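PDB 4TRT: DNA polymerase III subunit beta from Deinococcus radiodurans, which probably acts as a ring-shaped sliding clamp that encircles DNA as a homodimer and tethers polymerases and other proteins to it, conferring processivity. Local coordinates for residues Asn49-Leu54 with Asn227-Asp232; Ser119-Ala124 with Arg209-Asp214; Leu252-Leu257 with Gly325-Asp330; Ala342-Val347 with Ala355-Leu360. All coordinates share one frame; numbering follows the deposited sequence.

Contact 1: residues Asn49-Leu54 with Asn227-Asp232; sequences NLEIDL and NLKLLD
E51, in the turn that leads into strand 52-59, reaches across to K229 in a salt bridge, and N49 OD1 fixes that turn by accepting from E51 N (an Asx turn) and, at 2.8 Å, from I52 N. K229 NZ meets E51 OE1 from above the carboxylate plane; their 2.5 Å separation is doubtfully short. The lysine chain runs out extended to span the gap, while the glutamate chain bends at its second torsion (-57°). A water joins the backbones here, donating to E51 O and accepting from K229 N. I52 packs obliquely on L228, with I52 CG2 4.0 Å from L228 CB; both are aliphatic, as suits a buried face that lies on helix 193-202. D53 pairs with N227 through two backbone bonds, D53 N to N227 O at 3.0 Å and N227 N to D53 O at 2.9 Å. Their side chains add a third on the other face: N227 ND2 donates to the anti lone pair of D53 OD2 at 3.1 Å, nearly straight at 168°, with carboxylate and amide planes 76° apart. T48 OG1 binds D53 OD1, T218 OG1 binds N227 OD1, and N227 ND2 also donates to S119 O, so each group has a partner beyond the pair. This antiparallel pairing carries one sheet from the N-terminal into the central domain, as in the beta sliding clamp fold.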
loop_
_atom_site.group_PDB
_atom_site.type_symbol
_atom_site.label_atom_id
_atom_site.label_comp_id
_atom_site.label_asym_id
_atom_site.label_seq_id
_atom_site.Cartn_x
_atom_site.Cartn_y
_atom_site.Cartn_z
ATOM N N ASN A 49 14.534 -14.888 -14.822
ATOM C CA ASN A 49 15.227 -14.438 -13.605
ATOM C C ASN A 49 16.242 -15.482 -13.145
ATOM O O ASN A 49 16.670 -15.489 -11.993
ATOM C CB ASN A 49 14.243 -14.089 -12.485
ATOM C CG ASN A 49 13.488 -15.287 -11.962
ATOM O OD1 ASN A 49 13.758 -16.435 -12.329
ATOM N ND2 ASN A 49 12.535 -15.027 -11.076
ATOM N N LEU A 50 16.578 -16.384 -14.061
ATOM C CA LEU A 50 17.524 -17.471 -13.850
ATOM C C LEU A 50 16.925 -18.658 -13.085
ATOM O O LEU A 50 17.465 -19.747 -13.167
ATOM C CB LEU A 50 18.831 -16.977 -13.194
ATOM C CG LEU A 50 19.510 -15.775 -13.866
ATOM C CD1 LEU A 50 20.813 -15.415 -13.167
ATOM C CD2 LEU A 50 19.770 -16.017 -15.343
ATOM N N GLU A 51 15.822 -18.473 -12.362
ATOM C CA GLU A 51 15.122 -19.630 -11.745
ATOM C C GLU A 51 13.925 -20.060 -12.579
ATOM O O GLU A 51 13.617 -21.241 -12.662
ATOM C CB GLU A 51 14.681 -19.317 -10.313
ATOM C CG GLU A 51 15.833 -18.989 -9.374
ATOM C CD GLU A 51 16.883 -20.092 -9.310
ATOM O OE1 GLU A 51 16.530 -21.302 -9.359
ATOM O OE2 GLU A 51 18.085 -19.753 -9.227
ATOM N N ILE A 52 13.248 -19.098 -13.184
ATOM C CA ILE A 52 12.210 -19.430 -14.158
ATOM C C ILE A 52 12.406 -18.664 -15.456
ATOM O O ILE A 52 13.020 -17.615 -15.465
ATOM C CB ILE A 52 10.776 -19.235 -13.600
ATOM C CG1 ILE A 52 10.433 -17.764 -13.378
ATOM C CG2 ILE A 52 10.571 -20.036 -12.323
ATOM C CD1 ILE A 52 8.938 -17.502 -13.366
ATOM N N ASP A 53 11.880 -19.214 -16.551
ATOM C CA ASP A 53 11.739 -18.492 -17.812
ATOM C C ASP A 53 10.263 -18.335 -18.063
ATOM O O ASP A 53 9.483 -19.230 -17.757
ATOM C CB ASP A 53 12.321 -19.257 -19.009
ATOM C CG ASP A 53 13.708 -19.798 -18.755
ATOM O OD1 ASP A 53 14.504 -19.099 -18.106
ATOM O OD2 ASP A 53 13.998 -20.923 -19.226
ATOM N N LEU A 54 9.893 -17.215 -18.666
ATOM C CA LEU A 54 8.500 -16.922 -18.951
ATOM C C LEU A 54 8.368 -16.342 -20.345
ATOM O O LEU A 54 9.194 -15.528 -20.773
ATOM C CB LEU A 54 7.972 -15.935 -17.913
ATOM C CG LEU A 54 6.509 -15.523 -17.971
ATOM C CD1 LEU A 54 5.600 -16.715 -17.683
ATOM C CD2 LEU A 54 6.277 -14.388 -16.990
ATOM N N ASN A 227 9.020 -22.050 -17.865
ATOM C CA ASN A 227 9.991 -23.076 -17.497
ATOM C C ASN A 227 10.365 -22.898 -16.033
ATOM O O ASN A 227 10.637 -21.774 -15.583
ATOM C CB ASN A 227 11.281 -22.990 -18.332
ATOM C CG ASN A 227 11.076 -23.322 -19.797
ATOM O OD1 ASN A 227 10.161 -24.067 -20.158
ATOM N ND2 ASN A 227 11.960 -22.790 -20.657
ATOM N N LEU A 228 10.387 -24.006 -15.297
ATOM C CA LEU A 228 10.835 -24.004 -13.912
ATOM C C LEU A 228 11.594 -25.272 -13.598
ATOM O O LEU A 228 11.442 -26.283 -14.292
ATOM C CB LEU A 228 9.672 -23.883 -12.948
ATOM C CG LEU A 228 8.530 -24.878 -13.175
ATOM C CD1 LEU A 228 8.060 -25.542 -11.888
ATOM C CD2 LEU A 228 7.375 -24.178 -13.888
ATOM N N LYS A 229 12.408 -25.195 -12.554
ATOM C CA LYS A 229 13.180 -26.324 -12.096
ATOM C C LYS A 229 12.287 -27.194 -11.244
ATOM O O LYS A 229 11.291 -26.725 -10.709
ATOM C CB LYS A 229 14.355 -25.860 -11.248
ATOM C CG LYS A 229 15.379 -25.051 -12.006
ATOM C CD LYS A 229 16.461 -24.544 -11.070
ATOM C CE LYS A 229 17.382 -23.572 -11.784
ATOM N NZ LYS A 229 18.086 -22.738 -10.774
ATOM N N LEU A 230 12.634 -28.470 -11.141
ATOM C CA LEU A 230 11.948 -29.389 -10.250
ATOM C C LEU A 230 12.972 -29.889 -9.233
ATOM O O LEU A 230 14.140 -30.034 -9.570
ATOM C CB LEU A 230 11.406 -30.587 -11.032
ATOM C CG LEU A 230 10.209 -30.358 -11.949
ATOM C CD1 LEU A 230 9.864 -31.648 -12.691
ATOM C CD2 LEU A 230 9.033 -29.832 -11.144
ATOM N N LEU A 231 12.538 -30.176 -8.008
ATOM C CA LEU A 231 13.453 -30.714 -6.991
ATOM C C LEU A 231 13.556 -32.226 -7.119
ATOM O O LEU A 231 12.575 -32.900 -7.448
ATOM C CB LEU A 231 12.990 -30.340 -5.585
ATOM C CG LEU A 231 12.848 -28.840 -5.295
ATOM C CD1 LEU A 231 12.535 -28.624 -3.811
ATOM C CD2 LEU A 231 14.082 -28.037 -5.680
ATOM N N ASP A 232 14.756 -32.738 -6.865
ATOM C CA ASP A 232 15.014 -34.167 -6.861
ATOM C C ASP A 232 14.626 -34.783 -5.527
ATOM O O ASP A 232 14.431 -34.088 -4.536
ATOM C CB ASP A 232 16.498 -34.440 -7.115
ATOM C CG ASP A 232 16.841 -34.443 -8.584
ATOM O OD1 ASP A 232 16.537 -35.453 -9.255
ATOM O OD2 ASP A 232 17.432 -33.453 -9.062
HETATM O O HOH W 1 12.443 -22.920 -10.682
#

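Contact 2: residues Ser119-Ala124 with Arg209-Asp214; sequences SFPAQA and RFTYGD
Q123 O accepts a 2.7 Å hydrogen bond from T211 OG1, and this bond fastens the linking loop to strand 207-212. The hydroxyl arrives from above the carbonyl plane, 46° out of it, rather than along a lone pair. T211 CA also approaches Q123 O, at 3.4 Å, as a weaker CA-H...O contact, so hydroxyl and backbone of one residue share the oxygen. The torsion of T211 sorts its two branches: OG1 stands anti to the carbonyl carbon (chi1 -54°), and CG2 is thereby turned to the apolar part of the loop. There T211 CG2 lies 3.8 Å from P121 CB and 4.1 Å from Q123 CB. A threonine suits the place because one short side chain offers both a donor and a methyl, and the rigid P121 presents its ring without any polar group to satisfy. Were T211 replaced by an alanine, Q123 O would probably lose its hydroxyl donor and the P121 ring its methyl neighbour. Farther along, A124 CB rests 4.1 Å from R209 CD, a contact made with the aliphatic stem of the arginine. The amide of Q123 does not join in: its NE2 binds D125 OD1, and D125 OD2 in turn accepts from Y212 N, which continues the attachment of the loop. The chemistry is thus that of a hydroxyl on a buried threonine bound to a backbone carbonyl, with methyl, methylene and ring carbons packed lightly around it, while D125 and N227 add bonds beside it.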
loop_
_atom_site.group_PDB
_atom_site.type_symbol
_atom_site.label_atom_id
_atom_site.label_comp_id
_atom_site.label_asym_id
_atom_site.label_seq_id
_atom_site.Cartn_x
_atom_site.Cartn_y
_atom_site.Cartn_z
ATOM N N SER A 119 13.983 -21.705 -24.684
ATOM C CA SER A 119 13.214 -22.750 -25.370
ATOM C C SER A 119 12.124 -23.287 -24.461
ATOM O O SER A 119 12.400 -23.680 -23.332
ATOM C CB SER A 119 14.105 -23.937 -25.783
ATOM O OG SER A 119 14.612 -23.798 -27.099
ATOM N N PHE A 120 10.901 -23.339 -24.979
ATOM C CA PHE A 120 9.761 -23.841 -24.239
ATOM C C PHE A 120 9.193 -25.070 -24.970
ATOM O O PHE A 120 8.539 -24.919 -25.998
ATOM C CB PHE A 120 8.704 -22.737 -24.099
ATOM C CG PHE A 120 9.202 -21.508 -23.373
ATOM C CD1 PHE A 120 9.837 -20.480 -24.066
ATOM C CD2 PHE A 120 9.033 -21.376 -22.004
ATOM C CE1 PHE A 120 10.299 -19.357 -23.403
ATOM C CE2 PHE A 120 9.493 -20.248 -21.333
ATOM C CZ PHE A 120 10.122 -19.242 -22.030
ATOM N N PRO A 121 9.466 -26.291 -24.464
ATOM C CA PRO A 121 8.900 -27.494 -25.101
ATOM C C PRO A 121 7.378 -27.581 -24.971
ATOM O O PRO A 121 6.811 -27.017 -24.032
ATOM C CB PRO A 121 9.586 -28.646 -24.359
ATOM C CG PRO A 121 10.078 -28.062 -23.081
ATOM C CD PRO A 121 10.413 -26.637 -23.388
ATOM N N ALA A 122 6.738 -28.287 -25.906
ATOM C CA ALA A 122 5.277 -28.268 -26.073
ATOM C C ALA A 122 4.535 -29.579 -25.741
ATOM O O ALA A 122 3.338 -29.556 -25.473
ATOM C CB ALA A 122 4.945 -27.855 -27.505
ATOM N N GLN A 123 5.225 -30.714 -25.774
ATOM C CA GLN A 123 4.564 -32.015 -25.604
ATOM C C GLN A 123 3.597 -32.032 -24.415
ATOM O O GLN A 123 4.008 -31.819 -23.263
ATOM C CB GLN A 123 5.611 -33.125 -25.450
ATOM C CG GLN A 123 5.041 -34.486 -25.069
ATOM C CD GLN A 123 6.029 -35.614 -25.279
ATOM O OE1 GLN A 123 6.488 -35.850 -26.397
ATOM N NE2 GLN A 123 6.360 -36.325 -24.208
ATOM N N ALA A 124 2.317 -32.277 -24.696
ATOM C CA ALA A 124 1.288 -32.274 -23.660
ATOM C C ALA A 124 1.294 -33.590 -22.886
ATOM O O ALA A 124 0.553 -34.502 -23.222
ATOM C CB ALA A 124 -0.081 -32.036 -24.288
ATOM N N ARG A 209 -1.187 -27.125 -19.453
ATOM C CA ARG A 209 -0.500 -28.326 -19.939
ATOM C C ARG A 209 0.909 -28.431 -19.363
ATOM O O ARG A 209 1.642 -27.447 -19.351
ATOM C CB ARG A 209 -0.413 -28.304 -21.468
ATOM C CG ARG A 209 -1.708 -28.698 -22.173
ATOM C CD ARG A 209 -1.741 -28.367 -23.667
ATOM N NE ARG A 209 -1.452 -26.965 -23.992
ATOM C CZ ARG A 209 -2.301 -25.937 -23.886
ATOM N NH1 ARG A 209 -3.539 -26.104 -23.430
ATOM N NH2 ARG A 209 -1.895 -24.714 -24.232
ATOM N N PHE A 210 1.291 -29.622 -18.911
ATOM C CA PHE A 210 2.642 -29.882 -18.396
ATOM C C PHE A 210 3.463 -30.616 -19.449
ATOM O O PHE A 210 2.991 -31.592 -20.044
ATOM C CB PHE A 210 2.602 -30.788 -17.158
ATOM C CG PHE A 210 2.089 -30.139 -15.903
ATOM C CD1 PHE A 210 1.567 -28.854 -15.883
ATOM C CD2 PHE A 210 2.110 -30.862 -14.714
ATOM C CE1 PHE A 210 1.097 -28.305 -14.705
ATOM C CE2 PHE A 210 1.641 -30.317 -13.537
ATOM C CZ PHE A 210 1.143 -29.030 -13.528
ATOM N N THR A 211 4.689 -30.156 -19.663
ATOM C CA THR A 211 5.672 -30.889 -20.442
ATOM C C THR A 211 6.816 -31.230 -19.494
ATOM O O THR A 211 7.472 -30.325 -18.968
ATOM C CB THR A 211 6.241 -30.044 -21.604
ATOM O OG1 THR A 211 5.168 -29.534 -22.405
ATOM C CG2 THR A 211 7.187 -30.882 -22.459
ATOM N N TYR A 212 7.061 -32.526 -19.294
ATOM C CA TYR A 212 8.143 -32.993 -18.421
ATOM C C TYR A 212 9.489 -32.840 -19.107
ATOM O O TYR A 212 9.617 -33.100 -20.295
ATOM C CB TYR A 212 7.955 -34.469 -18.067
ATOM C CG TYR A 212 6.664 -34.782 -17.366
ATOM C CD1 TYR A 212 6.268 -34.049 -16.253
ATOM C CD2 TYR A 212 5.845 -35.820 -17.798
ATOM C CE1 TYR A 212 5.088 -34.337 -15.599
ATOM C CE2 TYR A 212 4.662 -36.119 -17.151
ATOM C CZ TYR A 212 4.290 -35.374 -16.051
ATOM O OH TYR A 212 3.127 -35.662 -15.387
ATOM N N GLY A 213 10.491 -32.415 -18.350
ATOM C CA GLY A 213 11.849 -32.317 -18.857
ATOM C C GLY A 213 12.800 -32.942 -17.872
ATOM O O GLY A 213 12.375 -33.541 -16.884
ATOM N N ASP A 214 14.094 -32.798 -18.127
ATOM C CA ASP A 214 15.112 -33.346 -17.237
ATOM C C ASP A 214 15.363 -32.350 -16.108
ATOM O O ASP A 214 15.983 -31.315 -16.318
ATOM C CB ASP A 214 16.404 -33.616 -18.019
ATOM C CG ASP A 214 17.495 -34.226 -17.162
ATOM O OD1 ASP A 214 17.207 -34.712 -16.050
ATOM O OD2 ASP A 214 18.650 -34.238 -17.613
#

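Contact 3: residues Leu252-Leu257 with Gly325-Asp330; sequences LPATAL and GPIDGD
A254 meets the loop 325-330 at the first turn of helix 254-265. Its backbone N donates to G329 O at 2.9 Å, almost straight at 172°, the oxygen being approached from above its carbonyl plane. Its methyl faces the loop as well, with A254 CB 3.6 Å from I327 O and 4.1 Å from I327 CG2; in so close a fit a small side chain is well placed. K258 NZ holds I327 O and G325 O from the helix side. G329 supplies the acceptor through a backbone conformation (phi 84°, psi -103°) in which any CB would press on the carbonyl O before it, so a glycine is needed. A water extends the grip, taking a bond from T255 N and giving one to G329 O at 2.9 Å. A second water accepts from G329 N and also contacts T255 OG1.

D330 opens the next strand and forms a non-hydrogen-bonded antiparallel pair with P253, whose missing N-H therefore costs no bond here. D330 CA lies 3.4 Å from L252 O in a CA-H...O contact, and D330 OD1 rests 3.5 Å from P253 CA. P253 itself sits at the N-cap position, where its ring stiffens the passage from strand to helix. The first amides of a helix have no acceptor within it; here G329 O receives that of A254 directly and that of T255 through water, and the partial positive charge of the helix start probably strengthens both links.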
loop_
_atom_site.group_PDB
_atom_site.type_symbol
_atom_site.label_atom_id
_atom_site.label_comp_id
_atom_site.label_asym_id
_atom_site.label_seq_id
_atom_site.Cartn_x
_atom_site.Cartn_y
_atom_site.Cartn_z
ATOM N N LEU A 252 -17.403 -24.569 14.177
ATOM C CA LEU A 252 -17.770 -23.183 14.425
ATOM C C LEU A 252 -17.548 -22.339 13.176
ATOM O O LEU A 252 -16.864 -22.778 12.255
ATOM C CB LEU A 252 -16.964 -22.623 15.612
ATOM C CG LEU A 252 -15.483 -22.344 15.384
ATOM C CD1 LEU A 252 -14.908 -21.743 16.654
ATOM C CD2 LEU A 252 -14.665 -23.568 14.974
ATOM N N PRO A 253 -18.103 -21.123 13.154
ATOM C CA PRO A 253 -17.931 -20.245 11.999
ATOM C C PRO A 253 -16.473 -19.866 11.786
ATOM O O PRO A 253 -15.800 -19.454 12.733
ATOM C CB PRO A 253 -18.752 -19.014 12.371
ATOM C CG PRO A 253 -19.726 -19.485 13.400
ATOM C CD PRO A 253 -18.976 -20.508 14.175
ATOM N N ALA A 254 -15.993 -20.035 10.559
ATOM C CA ALA A 254 -14.598 -19.800 10.238
ATOM C C ALA A 254 -14.203 -18.353 10.486
ATOM O O ALA A 254 -13.118 -18.083 11.009
ATOM C CB ALA A 254 -14.331 -20.158 8.789
ATOM N N THR A 255 -15.071 -17.426 10.108
ATOM C CA THR A 255 -14.705 -16.010 10.175
ATOM C C THR A 255 -14.595 -15.565 11.620
ATOM O O THR A 255 -13.646 -14.836 11.975
ATOM C CB THR A 255 -15.710 -15.125 9.431
ATOM O OG1 THR A 255 -15.635 -15.414 8.033
ATOM C CG2 THR A 255 -15.444 -13.636 9.680
ATOM N N ALA A 256 -15.530 -16.016 12.459
ATOM C CA ALA A 256 -15.456 -15.687 13.890
ATOM C C ALA A 256 -14.158 -16.215 14.499
ATOM O O ALA A 256 -13.480 -15.500 15.257
ATOM C CB ALA A 256 -16.684 -16.183 14.644
ATOM N N LEU A 257 -13.769 -17.443 14.142
ATOM C CA LEU A 257 -12.538 -18.025 14.683
ATOM C C LEU A 257 -11.300 -17.266 14.218
ATOM O O LEU A 257 -10.392 -17.003 15.021
ATOM C CB LEU A 257 -12.424 -19.518 14.337
ATOM C CG LEU A 257 -11.143 -20.221 14.764
ATOM C CD1 LEU A 257 -10.983 -20.246 16.293
ATOM C CD2 LEU A 257 -11.120 -21.629 14.163
ATOM N N GLY A 325 -6.630 -20.023 6.815
ATOM C CA GLY A 325 -6.789 -19.123 5.679
ATOM C C GLY A 325 -7.719 -19.624 4.595
ATOM O O GLY A 325 -8.666 -18.934 4.234
ATOM N N PRO A 326 -7.456 -20.824 4.064
ATOM C CA PRO A 326 -8.299 -21.403 3.001
ATOM C C PRO A 326 -9.679 -21.925 3.439
ATOM O O PRO A 326 -10.431 -22.377 2.604
ATOM C CB PRO A 326 -7.455 -22.576 2.495
ATOM C CG PRO A 326 -6.056 -22.263 2.911
ATOM C CD PRO A 326 -6.213 -21.598 4.243
ATOM N N ILE A 327 -10.001 -21.876 4.725
ATOM C CA ILE A 327 -11.279 -22.372 5.224
ATOM C C ILE A 327 -12.311 -21.245 5.290
ATOM O O ILE A 327 -12.106 -20.247 5.970
ATOM C CB ILE A 327 -11.144 -23.023 6.615
ATOM C CG1 ILE A 327 -10.187 -24.216 6.551
ATOM C CG2 ILE A 327 -12.517 -23.463 7.127
ATOM C CD1 ILE A 327 -9.790 -24.833 7.887
ATOM N N ASP A 328 -13.431 -21.443 4.591
ATOM C CA ASP A 328 -14.571 -20.517 4.601
ATOM C C ASP A 328 -15.854 -21.201 5.105
ATOM O O ASP A 328 -16.011 -22.412 5.013
ATOM C CB ASP A 328 -14.830 -20.017 3.186
ATOM C CG ASP A 328 -13.628 -19.314 2.576
ATOM O OD1 ASP A 328 -13.038 -18.453 3.254
ATOM O OD2 ASP A 328 -13.302 -19.598 1.405
ATOM N N GLY A 329 -16.772 -20.406 5.624
ATOM C CA GLY A 329 -18.036 -20.919 6.120
ATOM C C GLY A 329 -17.881 -21.424 7.536
ATOM O O GLY A 329 -17.875 -20.651 8.488
ATOM N N ASP A 330 -17.813 -22.732 7.692
ATOM C CA ASP A 330 -17.599 -23.308 9.012
ATOM C C ASP A 330 -16.327 -24.129 9.041
ATOM O O ASP A 330 -15.990 -24.805 8.074
ATOM C CB ASP A 330 -18.823 -24.130 9.405
ATOM C CG ASP A 330 -20.067 -23.261 9.548
ATOM O OD1 ASP A 330 -20.182 -22.506 10.551
ATOM O OD2 ASP A 330 -20.920 -23.311 8.634
HETATM O O HOH W 2 -17.594 -17.771 8.618
HETATM O O HOH W 3 -15.703 -17.777 6.204
#

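Contact 4: residues Ala342-Val347 with Ala355-Leu360; sequences AIFRAV and AVMVTL. Unlike the reference sequence in segment 342-347: V347 (reference Arg). Unlike the reference sequence in segment 355-360: A355 (reference Gly), V356 (reference Gly), M357 (reference His), V358 (reference Gly), T359 (reference His), L360 (reference Ala).
Strands 342-346 and 355-357 run antiparallel at 150° between their directions, 4.7 Å apart at closest axis approach. Two hydrogen-bonded pairs flank a non-hydrogen-bonded one: A342 N gives to M357 O at 2.8 Å and M357 N returns to A342 O, while F344 N and A355 N bond in the same reciprocal way, F344 N to A355 O at 2.9 Å. Between them lie I343 and V356, whose branched, apolar side chains suit the buried face opposite F344. Together the strands are the two arms of a beta hairpin, inside the sheet that joins the central and C-terminal domains. M357 lays its CG over one face of the F344 ring, a CH-pi contact 4.2 Å from the ring centroid and 23° off its normal. Bending at M357 chi2 (-101°) swings SD obliquely to the same ring, 5.0 Å from its centroid, as a Met-aromatic contact. Replacing F344 by a serine would probably take away the ring on which M357 CG and SD lie and open a gap between M357 and helix 317-324. A355 CB lies 4.4 Å from F344 CB, on the same face of the sheet, and the ring also packs on A323 and L324 of helix 317-324.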
loop_
_atom_site.group_PDB
_atom_site.type_symbol
_atom_site.label_atom_id
_atom_site.label_comp_id
_atom_site.label_asym_id
_atom_site.label_seq_id
_atom_site.Cartn_x
_atom_site.Cartn_y
_atom_site.Cartn_z
ATOM N N ALA A 342 -3.294 -31.710 15.503
ATOM C CA ALA A 342 -4.692 -31.421 15.211
ATOM C C ALA A 342 -4.899 -31.270 13.714
ATOM O O ALA A 342 -3.961 -30.953 12.988
ATOM C CB ALA A 342 -5.112 -30.144 15.920
ATOM N N ILE A 343 -6.138 -31.465 13.262
ATOM C CA ILE A 343 -6.510 -31.223 11.864
ATOM C C ILE A 343 -7.525 -30.079 11.839
ATOM O O ILE A 343 -8.485 -30.088 12.614
ATOM C CB ILE A 343 -7.112 -32.480 11.204
ATOM C CG1 ILE A 343 -6.085 -33.619 11.144
ATOM C CG2 ILE A 343 -7.617 -32.175 9.803
ATOM C CD1 ILE A 343 -6.710 -34.957 10.776
ATOM N N PHE A 344 -7.278 -29.078 10.983
ATOM C CA PHE A 344 -8.237 -28.022 10.698
ATOM C C PHE A 344 -8.695 -28.185 9.248
ATOM O O PHE A 344 -7.882 -28.368 8.343
ATOM C CB PHE A 344 -7.643 -26.617 10.871
ATOM C CG PHE A 344 -7.114 -26.303 12.250
ATOM C CD1 PHE A 344 -7.358 -27.120 13.345
ATOM C CD2 PHE A 344 -6.423 -25.110 12.453
ATOM C CE1 PHE A 344 -6.868 -26.795 14.588
ATOM C CE2 PHE A 344 -5.952 -24.757 13.699
ATOM C CZ PHE A 344 -6.157 -25.614 14.770
ATOM N N ARG A 345 -10.005 -28.157 9.032
ATOM C CA ARG A 345 -10.567 -28.281 7.691
ATOM C C ARG A 345 -11.953 -27.625 7.623
ATOM O O ARG A 345 -12.480 -27.193 8.652
ATOM C CB ARG A 345 -10.629 -29.753 7.289
ATOM C CG ARG A 345 -11.470 -30.621 8.198
ATOM C CD ARG A 345 -11.460 -32.085 7.795
ATOM N NE ARG A 345 -12.642 -32.714 8.356
ATOM C CZ ARG A 345 -13.018 -33.964 8.153
ATOM N NH1 ARG A 345 -12.292 -34.790 7.405
ATOM N NH2 ARG A 345 -14.147 -34.392 8.709
ATOM N N ALA A 346 -12.519 -27.523 6.419
ATOM C CA ALA A 346 -13.939 -27.140 6.261
ATOM C C ALA A 346 -14.827 -28.327 6.635
ATOM O O ALA A 346 -14.366 -29.465 6.651
ATOM C CB ALA A 346 -14.235 -26.663 4.842
ATOM N N VAL A 347 -16.098 -28.071 6.938
ATOM C CA VAL A 347 -17.049 -29.134 7.292
ATOM C C VAL A 347 -16.968 -30.328 6.304
ATOM O O VAL A 347 -17.038 -30.148 5.096
ATOM C CB VAL A 347 -18.498 -28.578 7.366
ATOM C CG1 VAL A 347 -19.527 -29.709 7.482
ATOM C CG2 VAL A 347 -18.625 -27.618 8.536
ATOM N N ALA A 355 -5.456 -29.007 6.861
ATOM C CA ALA A 355 -4.227 -28.554 7.511
ATOM C C ALA A 355 -3.974 -29.450 8.722
ATOM O O ALA A 355 -4.901 -29.760 9.470
ATOM C CB ALA A 355 -4.348 -27.108 7.967
ATOM N N VAL A 356 -2.719 -29.856 8.906
ATOM C CA VAL A 356 -2.298 -30.519 10.124
ATOM C C VAL A 356 -1.412 -29.543 10.875
ATOM O O VAL A 356 -0.465 -28.980 10.304
ATOM C CB VAL A 356 -1.525 -31.823 9.845
ATOM C CG1 VAL A 356 -1.020 -32.456 11.153
ATOM C CG2 VAL A 356 -2.402 -32.793 9.070
ATOM N N MET A 357 -1.752 -29.340 12.142
ATOM C CA MET A 357 -1.054 -28.427 13.038
ATOM C C MET A 357 -0.450 -29.202 14.188
ATOM O O MET A 357 -1.109 -30.077 14.745
ATOM C CB MET A 357 -2.075 -27.487 13.669
ATOM C CG MET A 357 -2.582 -26.390 12.762
ATOM S SD MET A 357 -1.805 -24.798 13.057
ATOM C CE MET A 357 -1.182 -24.804 14.742
ATOM N N VAL A 358 0.770 -28.856 14.569
ATOM C CA VAL A 358 1.367 -29.357 15.793
ATOM C C VAL A 358 1.154 -28.366 16.936
ATOM O O VAL A 358 0.973 -27.178 16.695
ATOM C CB VAL A 358 2.870 -29.630 15.603
ATOM C CG1 VAL A 358 3.070 -30.633 14.459
ATOM C CG2 VAL A 358 3.658 -28.339 15.364
ATOM N N THR A 359 1.134 -28.869 18.175
ATOM C CA THR A 359 1.027 -28.008 19.362
ATOM C C THR A 359 2.413 -27.450 19.733
ATOM O O THR A 359 3.432 -27.986 19.299
ATOM C CB THR A 359 0.415 -28.768 20.573
ATOM O OG1 THR A 359 1.177 -29.942 20.864
ATOM C CG2 THR A 359 -1.023 -29.169 20.296
ATOM N N LEU A 360 2.438 -26.373 20.517
ATOM C CA LEU A 360 3.690 -25.858 21.113
ATOM C C LEU A 360 4.073 -26.738 22.302
ATOM O O LEU A 360 3.199 -27.200 23.037
ATOM C CB LEU A 360 3.513 -24.410 21.577
ATOM C CG LEU A 360 3.248 -23.373 20.473
ATOM C CD1 LEU A 360 2.868 -22.016 21.066
ATOM C CD2 LEU A 360 4.461 -23.209 19.565
#

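Contacts 1 and 2 form one group and contacts 3 and 4 another, their centres 12 Å and 13 Å apart within each pair but 32 to 39 Å between pairs. Contact 2 is nested in the loop that contact 1 closes; both reach the sheet running from strand 68-71 to strand 126-129, and N227 ND2 touches S119 O at 2.9 Å, probably a hydrogen bond. Contacts 3 and 4 follow in series and share the sheet that joins strands 175-181 and 353-357, where I327 CD1 packs on R345 N at 3.5 Å. The two sheets each bridge neighbouring domains, consistent with the continuous arc of a clamp subunit, two of which close the ring.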